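Local coordinates for hypothetical protein (Staphylococcus aureus subsp. aureus, PDB 2IL5) that is of unknown function but resembles the activators of Hsp90 ATPase, sharing with them the fold of the Bet v 1-like clan, at residues 18-23 with 118-123; 48-53 with 63-68; 57-62 with 81-86; 40-45 with 159-164. One frame throughout, in Å; residues are numbered along the deposited sequence.

Contact 1: residues 18-23 with 118-123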
# COMPACT_ATOMS: atom_id res chain seq x y z
N ILE A 18 2.16 5.87 -8.90
CA ILE A 18 2.60 4.69 -9.66
C ILE A 18 1.52 4.21 -10.63
O ILE A 18 0.36 4.05 -10.25
CB ILE A 18 3.09 3.52 -8.73
CG1 ILE A 18 4.34 3.94 -7.93
CG2 ILE A 18 3.35 2.25 -9.58
CD1 ILE A 18 4.88 2.90 -6.96
N GLU A 19 1.89 4.01 -11.89
CA GLU A 19 1.01 3.38 -12.89
C GLU A 19 1.53 1.99 -13.25
O GLU A 19 2.70 1.83 -13.62
CB GLU A 19 0.89 4.24 -14.16
CG GLU A 19 0.11 3.53 -15.26
CD GLU A 19 -0.02 4.34 -16.54
OE1 GLU A 19 0.71 5.35 -16.71
OE2 GLU A 19 -0.86 3.97 -17.37
N LYS A 20 0.67 0.98 -13.13
CA LYS A 20 0.97 -0.38 -13.63
C LYS A 20 -0.07 -0.85 -14.65
O LYS A 20 -1.27 -0.63 -14.47
CB LYS A 20 1.01 -1.38 -12.49
CG LYS A 20 2.12 -1.15 -11.49
CD LYS A 20 3.45 -1.40 -12.14
CE LYS A 20 4.58 -1.05 -11.22
NZ LYS A 20 5.87 -1.43 -11.87
N LEU A 21 0.41 -1.51 -15.71
CA LEU A 21 -0.44 -2.17 -16.73
C LEU A 21 -0.31 -3.71 -16.62
O LEU A 21 0.77 -4.26 -16.74
CB LEU A 21 -0.06 -1.72 -18.15
CG LEU A 21 -0.21 -0.23 -18.51
CD1 LEU A 21 0.36 0.04 -19.91
CD2 LEU A 21 -1.64 0.25 -18.47
N TYR A 22 -1.43 -4.37 -16.34
CA TYR A 22 -1.45 -5.82 -16.21
C TYR A 22 -2.38 -6.40 -17.25
O TYR A 22 -3.28 -5.70 -17.72
CB TYR A 22 -1.95 -6.24 -14.83
CG TYR A 22 -1.11 -5.71 -13.72
CD1 TYR A 22 -1.64 -4.81 -12.77
CD2 TYR A 22 0.24 -6.07 -13.61
CE1 TYR A 22 -0.84 -4.31 -11.74
CE2 TYR A 22 1.03 -5.59 -12.61
CZ TYR A 22 0.49 -4.70 -11.67
OH TYR A 22 1.31 -4.24 -10.66
N LYS A 23 -2.14 -7.66 -17.59
CA LYS A 23 -3.03 -8.45 -18.43
C LYS A 23 -4.27 -8.94 -17.67
O LYS A 23 -5.29 -9.28 -18.28
CB LYS A 23 -2.27 -9.66 -19.00
CG LYS A 23 -1.82 -10.62 -17.90
CD LYS A 23 -1.06 -11.81 -18.41
CE LYS A 23 -0.44 -12.56 -17.25
NZ LYS A 23 0.79 -13.29 -17.66
N THR A 118 -6.12 -4.63 -16.90
CA THR A 118 -6.25 -3.41 -16.09
C THR A 118 -5.08 -2.46 -16.12
O THR A 118 -3.92 -2.87 -16.17
CB THR A 118 -6.76 -3.71 -14.63
OG1 THR A 118 -6.20 -2.80 -13.63
CG2 THR A 118 -6.50 -5.09 -14.26
N GLN A 119 -5.43 -1.17 -16.16
CA GLN A 119 -4.55 -0.09 -15.74
C GLN A 119 -4.75 0.23 -14.26
O GLN A 119 -5.85 0.56 -13.82
CB GLN A 119 -4.83 1.17 -16.55
CG GLN A 119 -3.90 2.31 -16.25
CD GLN A 119 -4.29 3.56 -16.99
OE1 GLN A 119 -5.46 3.78 -17.29
NE2 GLN A 119 -3.31 4.41 -17.28
N MSE A 120 -3.67 0.15 -13.49
CA MSE A 120 -3.75 0.42 -12.08
C MSE A 120 -3.00 1.69 -11.80
O MSE A 120 -1.79 1.77 -12.05
CB MSE A 120 -3.21 -0.73 -11.27
CG MSE A 120 -3.36 -0.54 -9.76
SE MSE A 120 -2.43 -1.92 -8.71
CE MSE A 120 -0.63 -1.25 -8.71
N LEU A 121 -3.74 2.67 -11.27
CA LEU A 121 -3.22 3.97 -10.89
C LEU A 121 -3.23 4.14 -9.35
O LEU A 121 -4.28 4.21 -8.67
CB LEU A 121 -3.97 5.09 -11.61
CG LEU A 121 -4.00 4.97 -13.15
CD1 LEU A 121 -5.06 5.89 -13.76
CD2 LEU A 121 -2.61 5.26 -13.73
N PHE A 122 -2.01 4.17 -8.82
CA PHE A 122 -1.79 4.18 -7.38
C PHE A 122 -1.28 5.54 -6.94
O PHE A 122 -0.30 6.05 -7.49
CB PHE A 122 -0.80 3.03 -7.01
CG PHE A 122 -0.25 3.10 -5.57
CD1 PHE A 122 -0.96 2.53 -4.51
CD2 PHE A 122 1.01 3.71 -5.31
CE1 PHE A 122 -0.43 2.56 -3.23
CE2 PHE A 122 1.55 3.76 -4.02
CZ PHE A 122 0.85 3.17 -2.98
N TYR A 123 -1.92 6.11 -5.92
CA TYR A 123 -1.47 7.36 -5.31
C TYR A 123 -1.23 7.14 -3.81
O TYR A 123 -2.05 6.52 -3.18
CB TYR A 123 -2.54 8.44 -5.49
CG TYR A 123 -2.32 9.66 -4.63
CD1 TYR A 123 -1.43 10.66 -5.01
CD2 TYR A 123 -3.01 9.83 -3.41
CE1 TYR A 123 -1.24 11.83 -4.22
CE2 TYR A 123 -2.84 10.97 -2.64
CZ TYR A 123 -1.94 11.98 -3.05
OH TYR A 123 -1.72 13.10 -2.27
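The side chains of M120, a selenomethionine, and Y22 cross obliquely, SE lying at the edge of the ring, near its plane, 4.2 Å from Y22 CE1. The bend at chi3 (82°) turns its terminal CE back towards the other strand, where it lies 3.9 Å from K20 CG. K20 and M120 run side by side off the same face, but the lysine chain kinks at chi2 (-67°) and carries NZ away to a salt bridge with E155. This long, flexible residue can therefore supply methylenes to the apolar face and a charge to helix 136-166, where E155 lies. Further along, I18 CB meets F122 CD2 obliquely at 4.0 Å.

I18, Y22, M120 and F122 line the side of the antiparallel sheet that curls round helix 136-166, the helix-grip arrangement of Bet v 1-like proteins, where bulky apolar groups suit a buried position; the ring of F122 meets F154 and F158 of that helix. Backbone bonds at the pairs I18-F122, K20-M120 and Y22-T118 zip strand 18-22 to 118-123, for example M120 N to K20 O at 2.7 Å. On the other face, E19 CG lies alongside L121 CD2 at 3.6 Å, and L21 CD2 alongside Q119 CG at 3.8 Å.

Contact 2: residues 48-53 with 63-68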
# COMPACT_ATOMS: atom_id res chain seq x y z
N ARG A 48 5.17 -16.24 4.21
CA ARG A 48 6.10 -16.78 5.20
C ARG A 48 6.38 -15.92 6.40
O ARG A 48 6.67 -16.46 7.46
CB ARG A 48 7.41 -17.24 4.57
CG ARG A 48 7.27 -18.64 4.07
CD ARG A 48 8.53 -19.15 3.40
NE ARG A 48 9.51 -19.75 4.30
CZ ARG A 48 9.37 -20.92 4.92
NH1 ARG A 48 10.35 -21.38 5.68
NH2 ARG A 48 8.27 -21.62 4.80
N THR A 49 6.31 -14.60 6.26
CA THR A 49 6.59 -13.72 7.39
C THR A 49 5.32 -13.27 8.13
O THR A 49 5.40 -12.75 9.25
CB THR A 49 7.43 -12.52 6.97
OG1 THR A 49 6.75 -11.78 5.94
CG2 THR A 49 8.82 -13.02 6.48
N ASN A 50 4.15 -13.46 7.52
CA ASN A 50 2.92 -13.04 8.19
C ASN A 50 2.64 -13.78 9.50
O ASN A 50 2.67 -15.02 9.55
CB ASN A 50 1.71 -13.12 7.26
CG ASN A 50 0.51 -12.39 7.83
OD1 ASN A 50 -0.53 -13.01 8.06
ND2 ASN A 50 0.65 -11.06 8.07
N LYS A 51 2.38 -13.00 10.55
CA LYS A 51 2.08 -13.49 11.89
C LYS A 51 0.59 -13.49 12.13
O LYS A 51 0.00 -14.51 12.51
CB LYS A 51 2.72 -12.58 12.92
CG LYS A 51 4.12 -12.84 13.26
CD LYS A 51 4.41 -12.26 14.62
CE LYS A 51 3.98 -13.21 15.75
NZ LYS A 51 4.73 -14.52 15.77
N GLU A 52 -0.02 -12.32 11.97
CA GLU A 52 -1.47 -12.16 11.99
C GLU A 52 -1.88 -11.26 10.85
O GLU A 52 -1.19 -10.30 10.52
CB GLU A 52 -1.98 -11.48 13.26
CG GLU A 52 -1.56 -12.07 14.60
CD GLU A 52 -2.01 -11.16 15.77
OE1 GLU A 52 -3.04 -10.45 15.63
OE2 GLU A 52 -1.31 -11.16 16.81
N ILE A 53 -3.04 -11.58 10.27
CA ILE A 53 -3.80 -10.63 9.47
C ILE A 53 -5.31 -10.72 9.80
O ILE A 53 -5.92 -11.79 9.72
CB ILE A 53 -3.53 -10.81 7.94
CG1 ILE A 53 -4.40 -9.83 7.13
CG2 ILE A 53 -3.71 -12.30 7.54
CD1 ILE A 53 -4.00 -9.67 5.70
N TYR A 63 -8.26 -2.98 9.25
CA TYR A 63 -7.39 -4.09 8.99
C TYR A 63 -6.18 -4.00 9.92
O TYR A 63 -5.76 -2.90 10.32
CB TYR A 63 -6.99 -4.21 7.51
CG TYR A 63 -6.02 -3.14 7.07
CD1 TYR A 63 -6.48 -1.92 6.56
CD2 TYR A 63 -4.64 -3.32 7.23
CE1 TYR A 63 -5.58 -0.92 6.19
CE2 TYR A 63 -3.74 -2.35 6.88
CZ TYR A 63 -4.20 -1.15 6.35
OH TYR A 63 -3.28 -0.18 6.01
N ARG A 64 -5.65 -5.18 10.28
CA ARG A 64 -4.47 -5.27 11.13
C ARG A 64 -3.51 -6.38 10.67
O ARG A 64 -3.84 -7.56 10.71
CB ARG A 64 -4.89 -5.47 12.58
CG ARG A 64 -3.75 -5.41 13.51
CD ARG A 64 -4.19 -5.74 14.92
NE ARG A 64 -3.10 -5.48 15.87
CZ ARG A 64 -2.37 -6.44 16.42
NH1 ARG A 64 -1.40 -6.15 17.27
NH2 ARG A 64 -2.63 -7.70 16.12
N ILE A 65 -2.31 -5.97 10.24
CA ILE A 65 -1.29 -6.89 9.75
C ILE A 65 -0.09 -6.86 10.71
O ILE A 65 0.44 -5.77 11.02
CB ILE A 65 -0.83 -6.53 8.33
CG1 ILE A 65 -2.02 -6.60 7.36
CG2 ILE A 65 0.35 -7.40 7.91
CD1 ILE A 65 -1.78 -6.08 5.95
N VAL A 66 0.29 -8.05 11.18
CA VAL A 66 1.49 -8.25 12.01
C VAL A 66 2.51 -9.09 11.20
O VAL A 66 2.23 -10.21 10.79
CB VAL A 66 1.13 -8.94 13.33
CG1 VAL A 66 2.31 -9.03 14.23
CG2 VAL A 66 -0.02 -8.19 14.02
N ASP A 67 3.67 -8.50 10.92
CA ASP A 67 4.66 -9.09 10.04
C ASP A 67 5.94 -9.33 10.82
O ASP A 67 6.45 -8.42 11.49
CB ASP A 67 4.94 -8.17 8.84
CG ASP A 67 5.77 -8.86 7.76
OD1 ASP A 67 5.34 -9.91 7.24
OD2 ASP A 67 6.85 -8.35 7.42
N GLN A 68 6.42 -10.58 10.74
CA GLN A 68 7.68 -11.02 11.34
C GLN A 68 8.93 -10.45 10.66
O GLN A 68 9.18 -10.69 9.48
CB GLN A 68 7.73 -12.55 11.33
CG GLN A 68 8.85 -13.17 12.18
CD GLN A 68 8.68 -12.88 13.64
OE1 GLN A 68 9.40 -12.04 14.21
NE2 GLN A 68 7.72 -13.54 14.26
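D67 OD1 is gripped by two threonine hydroxyls. T49 OG1 donates to it across the contact at 2.7 Å, on the syn side of the carboxylate and slightly out of its plane, and T45 OG1 also bonds to it. With chi1 at 58°, T49 places OG1 between its backbone N and carbonyl carbon, and from there it meets the aspartate; short hydroxyl and carboxylate side chains suit so close a junction. T45 OG1 also bonds N50 ND2, tying the two strands to the preceding loop.

Strands 50-53 and 63-68 form an antiparallel hairpin interrupted by a classic beta bulge, in which K51 and E52 both face V66. V66 O takes K51 N at 2.8 Å and, more weakly, E52 N at 3.3 Å. In return V66 N donates to E52 O at 2.8 Å, an oxygen that also accepts from N50 ND2 above its carbonyl plane. The methyls of V66 are shared by the bulge: CG1 lies 3.8 Å from K51 CB, and CG2 lies against E52 CB. I53 and I65 run alongside each other, CG1 to CG1 at 4.0 Å.

From the bulge itself, the side chain of E52 reaches R64: E52 OE1 forms a salt bridge with R64 NH2 at 2.8 Å, at the guanidinium edge, the two planes turned 47° apart. Because E54 brings a second carboxylate close to E52, the arginine probably offsets a local excess of negative charge.

Contact 3: residues 57-62 with 81-86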
# COMPACT_ATOMS: atom_id res chain seq x y z
N VAL A 57 -13.18 -5.95 5.39
CA VAL A 57 -13.20 -5.26 4.09
C VAL A 57 -14.57 -4.68 3.74
O VAL A 57 -15.30 -5.21 2.90
CB VAL A 57 -12.55 -6.13 2.94
CG1 VAL A 57 -12.37 -5.30 1.65
CG2 VAL A 57 -11.18 -6.67 3.38
N LYS A 58 -14.91 -3.60 4.44
CA LYS A 58 -16.05 -2.72 4.12
C LYS A 58 -15.61 -1.30 4.47
O LYS A 58 -14.58 -1.12 5.15
CB LYS A 58 -17.31 -3.09 4.91
CG LYS A 58 -17.10 -3.05 6.43
CD LYS A 58 -18.41 -2.79 7.17
CE LYS A 58 -18.33 -3.29 8.62
NZ LYS A 58 -18.77 -4.74 8.76
N GLU A 59 -16.38 -0.30 4.01
CA GLU A 59 -16.09 1.10 4.29
C GLU A 59 -16.16 1.36 5.80
O GLU A 59 -17.12 0.94 6.47
CB GLU A 59 -17.01 2.01 3.48
CG GLU A 59 -16.76 1.91 1.97
CD GLU A 59 -17.52 2.95 1.16
OE1 GLU A 59 -18.46 3.59 1.71
OE2 GLU A 59 -17.17 3.15 -0.04
N GLY A 60 -15.12 2.00 6.36
CA GLY A 60 -15.01 2.19 7.82
C GLY A 60 -14.47 0.98 8.58
O GLY A 60 -14.32 1.02 9.81
N GLY A 61 -14.21 -0.11 7.86
CA GLY A 61 -13.67 -1.32 8.47
C GLY A 61 -12.16 -1.30 8.70
O GLY A 61 -11.41 -0.74 7.90
N LYS A 62 -11.72 -1.95 9.77
CA LYS A 62 -10.30 -1.99 10.13
C LYS A 62 -9.55 -3.17 9.53
O LYS A 62 -10.12 -4.25 9.31
CB LYS A 62 -10.16 -2.00 11.66
CG LYS A 62 -8.69 -2.10 12.14
CD LYS A 62 -8.55 -2.13 13.66
CE LYS A 62 -7.16 -2.56 14.04
NZ LYS A 62 -7.06 -2.75 15.52
N TYR A 81 -10.33 0.95 5.72
CA TYR A 81 -10.85 1.17 4.38
C TYR A 81 -11.77 2.38 4.40
O TYR A 81 -12.68 2.45 5.19
CB TYR A 81 -11.59 -0.05 3.90
CG TYR A 81 -10.69 -1.21 3.65
CD1 TYR A 81 -9.95 -1.26 2.47
CD2 TYR A 81 -10.53 -2.23 4.62
CE1 TYR A 81 -9.12 -2.33 2.21
CE2 TYR A 81 -9.69 -3.28 4.39
CZ TYR A 81 -8.98 -3.33 3.17
OH TYR A 81 -8.14 -4.36 2.87
N GLU A 82 -11.50 3.38 3.57
CA GLU A 82 -12.38 4.52 3.56
C GLU A 82 -13.39 4.39 2.41
O GLU A 82 -14.53 4.73 2.54
CB GLU A 82 -11.60 5.83 3.49
CG GLU A 82 -10.55 5.87 4.56
CD GLU A 82 -10.30 7.23 5.12
OE1 GLU A 82 -9.24 7.78 4.77
OE2 GLU A 82 -11.14 7.72 5.92
N SER A 83 -12.94 3.86 1.30
CA SER A 83 -13.73 3.81 0.12
C SER A 83 -13.41 2.51 -0.61
O SER A 83 -12.25 2.17 -0.81
CB SER A 83 -13.42 5.02 -0.75
OG SER A 83 -14.37 5.10 -1.78
N LEU A 84 -14.48 1.77 -0.95
CA LEU A 84 -14.41 0.49 -1.67
C LEU A 84 -15.45 0.50 -2.78
O LEU A 84 -16.65 0.31 -2.53
CB LEU A 84 -14.70 -0.69 -0.71
CG LEU A 84 -13.62 -0.98 0.34
CD1 LEU A 84 -14.10 -1.91 1.39
CD2 LEU A 84 -12.35 -1.53 -0.32
N VAL A 85 -15.03 0.77 -4.00
CA VAL A 85 -15.94 0.58 -5.08
C VAL A 85 -15.47 -0.56 -6.00
O VAL A 85 -14.35 -0.56 -6.52
CB VAL A 85 -16.51 1.94 -5.67
CG1 VAL A 85 -15.76 3.22 -5.20
CG2 VAL A 85 -16.87 1.88 -7.20
N MSE A 86 -16.34 -1.57 -6.09
CA MSE A 86 -16.09 -2.83 -6.79
C MSE A 86 -15.43 -2.76 -8.16
O MSE A 86 -15.98 -2.17 -9.09
CB MSE A 86 -17.39 -3.59 -6.96
CG MSE A 86 -17.16 -5.02 -7.41
SE MSE A 86 -18.73 -5.88 -8.12
CE MSE A 86 -20.05 -5.48 -6.71
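The ring of Y81 has V57 over one face, CG1 sitting 4.2 Å above the plane towards the rim, while V57 CG2 comes within 3.8 Å of Y81 CE2. The branched valine thus sets one methyl over the face and the other beside the rim, and its CG1 also meets L84 CD1 at 3.8 Å, the two side chains crossing at about a right angle. V57 leads into a type II beta turn, K58 to G61, in the connection between hairpin strands 50-55 and 62-68. The turn is closed by G61 N donating to K58 O. G60 takes the third position of the turn with positive phi (81°), a conformation glycine adopts easily, and G61, lacking a side chain, lets K58 O come close.

The turn docks on strand 81-85 by two backbone bonds to one residue: G60 N reaches Y81 O at 2.7 Å, and Y81 N reaches G61 O at 3.0 Å. L84 CD1 presses on the backbone of the turn, 3.5 Å from K58 CA. Beyond Y81 the strand bulges, E82 and S83 both facing K91. The long side chain of E59, extended beyond CG, reaches along that strand, where E59 OE2 accepts from L84 N at 3.2 Å with its anti lone pair, in a nearly straight bond (171°).

Contact 4: residues 40-45 with 159-164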
# COMPACT_ATOMS: atom_id res chain seq x y z
N LYS A 40 -2.50 -11.07 2.57
CA LYS A 40 -1.55 -11.70 3.49
C LYS A 40 -0.27 -12.11 2.80
O LYS A 40 0.77 -12.28 3.46
CB LYS A 40 -2.20 -12.86 4.24
CG LYS A 40 -2.01 -14.25 3.67
CD LYS A 40 -2.45 -15.28 4.70
CE LYS A 40 -1.56 -15.27 5.94
NZ LYS A 40 -1.77 -16.46 6.83
N GLN A 41 -0.34 -12.23 1.47
CA GLN A 41 0.76 -12.65 0.65
C GLN A 41 1.59 -11.51 0.09
O GLN A 41 2.70 -11.77 -0.39
CB GLN A 41 0.26 -13.54 -0.50
CG GLN A 41 -0.52 -14.77 -0.06
CD GLN A 41 -0.95 -15.68 -1.22
OE1 GLN A 41 -0.12 -16.18 -1.97
NE2 GLN A 41 -2.26 -15.90 -1.34
N TRP A 42 1.12 -10.27 0.19
CA TRP A 42 1.83 -9.18 -0.50
C TRP A 42 1.78 -7.81 0.15
O TRP A 42 2.68 -7.02 -0.06
CB TRP A 42 1.37 -9.03 -1.96
CG TRP A 42 0.02 -8.40 -2.13
CD1 TRP A 42 -1.19 -9.05 -2.18
CD2 TRP A 42 -0.27 -6.99 -2.34
NE1 TRP A 42 -2.21 -8.13 -2.37
CE2 TRP A 42 -1.67 -6.87 -2.48
CE3 TRP A 42 0.52 -5.83 -2.40
CZ2 TRP A 42 -2.31 -5.62 -2.68
CZ3 TRP A 42 -0.11 -4.59 -2.61
CH2 TRP A 42 -1.51 -4.51 -2.75
N PHE A 43 0.72 -7.51 0.88
CA PHE A 43 0.53 -6.14 1.36
C PHE A 43 1.19 -5.93 2.71
O PHE A 43 0.62 -6.29 3.73
CB PHE A 43 -0.97 -5.82 1.46
CG PHE A 43 -1.25 -4.38 1.69
CD1 PHE A 43 -1.53 -3.91 2.97
CD2 PHE A 43 -1.20 -3.47 0.64
CE1 PHE A 43 -1.77 -2.55 3.20
CE2 PHE A 43 -1.43 -2.11 0.86
CZ PHE A 43 -1.73 -1.66 2.15
N MSE A 44 2.40 -5.36 2.68
CA MSE A 44 3.27 -5.14 3.86
C MSE A 44 3.63 -6.42 4.59
O MSE A 44 4.07 -6.40 5.73
CB MSE A 44 2.65 -4.15 4.84
CG MSE A 44 1.95 -2.98 4.21
SE MSE A 44 3.14 -1.49 3.95
CE MSE A 44 3.82 -1.18 5.77
N THR A 45 3.43 -7.54 3.93
CA THR A 45 3.71 -8.81 4.52
C THR A 45 3.92 -9.88 3.43
O THR A 45 3.93 -9.54 2.24
CB THR A 45 2.58 -9.14 5.51
OG1 THR A 45 2.97 -10.22 6.36
CG2 THR A 45 1.28 -9.42 4.77
N ASP A 159 4.99 -6.10 -7.43
CA ASP A 159 5.42 -7.19 -8.25
C ASP A 159 5.28 -8.56 -7.54
O ASP A 159 4.97 -9.57 -8.16
CB ASP A 159 6.66 -6.88 -9.15
CG ASP A 159 7.96 -6.73 -8.42
OD1 ASP A 159 8.25 -7.50 -7.47
OD2 ASP A 159 8.77 -5.89 -8.87
N LYS A 160 5.33 -8.52 -6.21
CA LYS A 160 4.81 -9.60 -5.40
C LYS A 160 3.30 -9.84 -5.57
O LYS A 160 2.86 -10.96 -5.77
CB LYS A 160 5.14 -9.33 -3.95
CG LYS A 160 4.80 -10.44 -3.04
CD LYS A 160 5.99 -10.79 -2.19
CE LYS A 160 6.22 -9.89 -0.99
NZ LYS A 160 7.45 -10.51 -0.32
N MSE A 161 2.50 -8.79 -5.48
CA MSE A 161 1.09 -8.88 -5.81
C MSE A 161 0.85 -9.51 -7.20
O MSE A 161 -0.09 -10.28 -7.37
CB MSE A 161 0.43 -7.49 -5.72
CG MSE A 161 -1.10 -7.49 -5.98
SE MSE A 161 -1.68 -5.72 -6.57
CE MSE A 161 -1.05 -5.70 -8.40
N TYR A 162 1.68 -9.15 -8.18
CA TYR A 162 1.54 -9.68 -9.52
C TYR A 162 1.64 -11.24 -9.60
O TYR A 162 0.82 -11.86 -10.28
CB TYR A 162 2.54 -9.00 -10.48
CG TYR A 162 2.53 -9.61 -11.88
CD1 TYR A 162 1.75 -9.07 -12.90
CD2 TYR A 162 3.28 -10.77 -12.16
CE1 TYR A 162 1.73 -9.65 -14.19
CE2 TYR A 162 3.26 -11.34 -13.42
CZ TYR A 162 2.48 -10.77 -14.43
OH TYR A 162 2.47 -11.35 -15.68
N HIS A 163 2.62 -11.83 -8.92
CA HIS A 163 2.80 -13.28 -8.87
C HIS A 163 1.73 -13.97 -8.05
O HIS A 163 1.32 -15.05 -8.40
CB HIS A 163 4.17 -13.65 -8.35
CG HIS A 163 5.28 -13.21 -9.26
ND1 HIS A 163 5.72 -13.97 -10.32
CD2 HIS A 163 6.03 -12.08 -9.26
CE1 HIS A 163 6.71 -13.34 -10.93
NE2 HIS A 163 6.91 -12.18 -10.32
N VAL A 164 1.25 -13.34 -6.98
CA VAL A 164 0.13 -13.89 -6.22
C VAL A 164 -1.09 -14.00 -7.14
O VAL A 164 -1.84 -14.98 -7.08
CB VAL A 164 -0.21 -13.02 -4.99
CG1 VAL A 164 -1.62 -13.38 -4.41
CG2 VAL A 164 0.90 -13.10 -3.94
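The loop 40-45 comes up against one side of helix 159-164, W42 and M161 being closest with CA atoms 5.4 Å apart, and no hydrogen bond joins the two segments. The contact centres on the indole of W42, which lies flat against the side chain of M161, a selenomethionine. M161 CG stands 3.7 Å from the centroid of the five-membered ring, 14° off its normal, a CH-pi contact. Its SE sits over the six-membered ring, 4.1 Å from that centroid, in the selenium version of a Met-aromatic contact. W42 holds CG in the crowded position between its backbone N and carbonyl carbon (chi1 75°), which turns the ring towards the helix. The opposite face is occupied by F43 CB, so the indole is sandwiched, and its one polar atom, NE1, is satisfied by A32 O.

Beside this stack, Q41 CB meets V164 CG2 at 3.5 Å, the compact branched valine crossing the glutamine chain obliquely; Q41 NE2 bonds D37 O. The methylenes of K160 also lie against the loop, CG 3.6 Å from Q41 O.

W33 meets the W42 ring edge-to-face, and V29 and A32 of helix 26-32 touch M161, so the tryptophan sits where that helix meets helix 136-166, while F43 packs on Y63 and I65 of strand 62-68.

From the N terminus, strand 12-22 opens contact 1, which closes only when the chain returns as strand 118-128 to join the first and last strands. Loop 40-45 opens contact 4 meanwhile, and its partner in the C-terminal helix comes later still, so contacts 1 and 4 cross; they touch through Y22 and M120 against Y162 and M161. Contacts 2 and 3 are nested inside both loops and cross each other: 48-53 pairs with 63-68 around the turn 57-62, which docks on the end of the following strand, at 81-85. Contact 2 also touches contact 4 through T45. Between them they tie both edges of the sheet to the hairpin turn and the long helix.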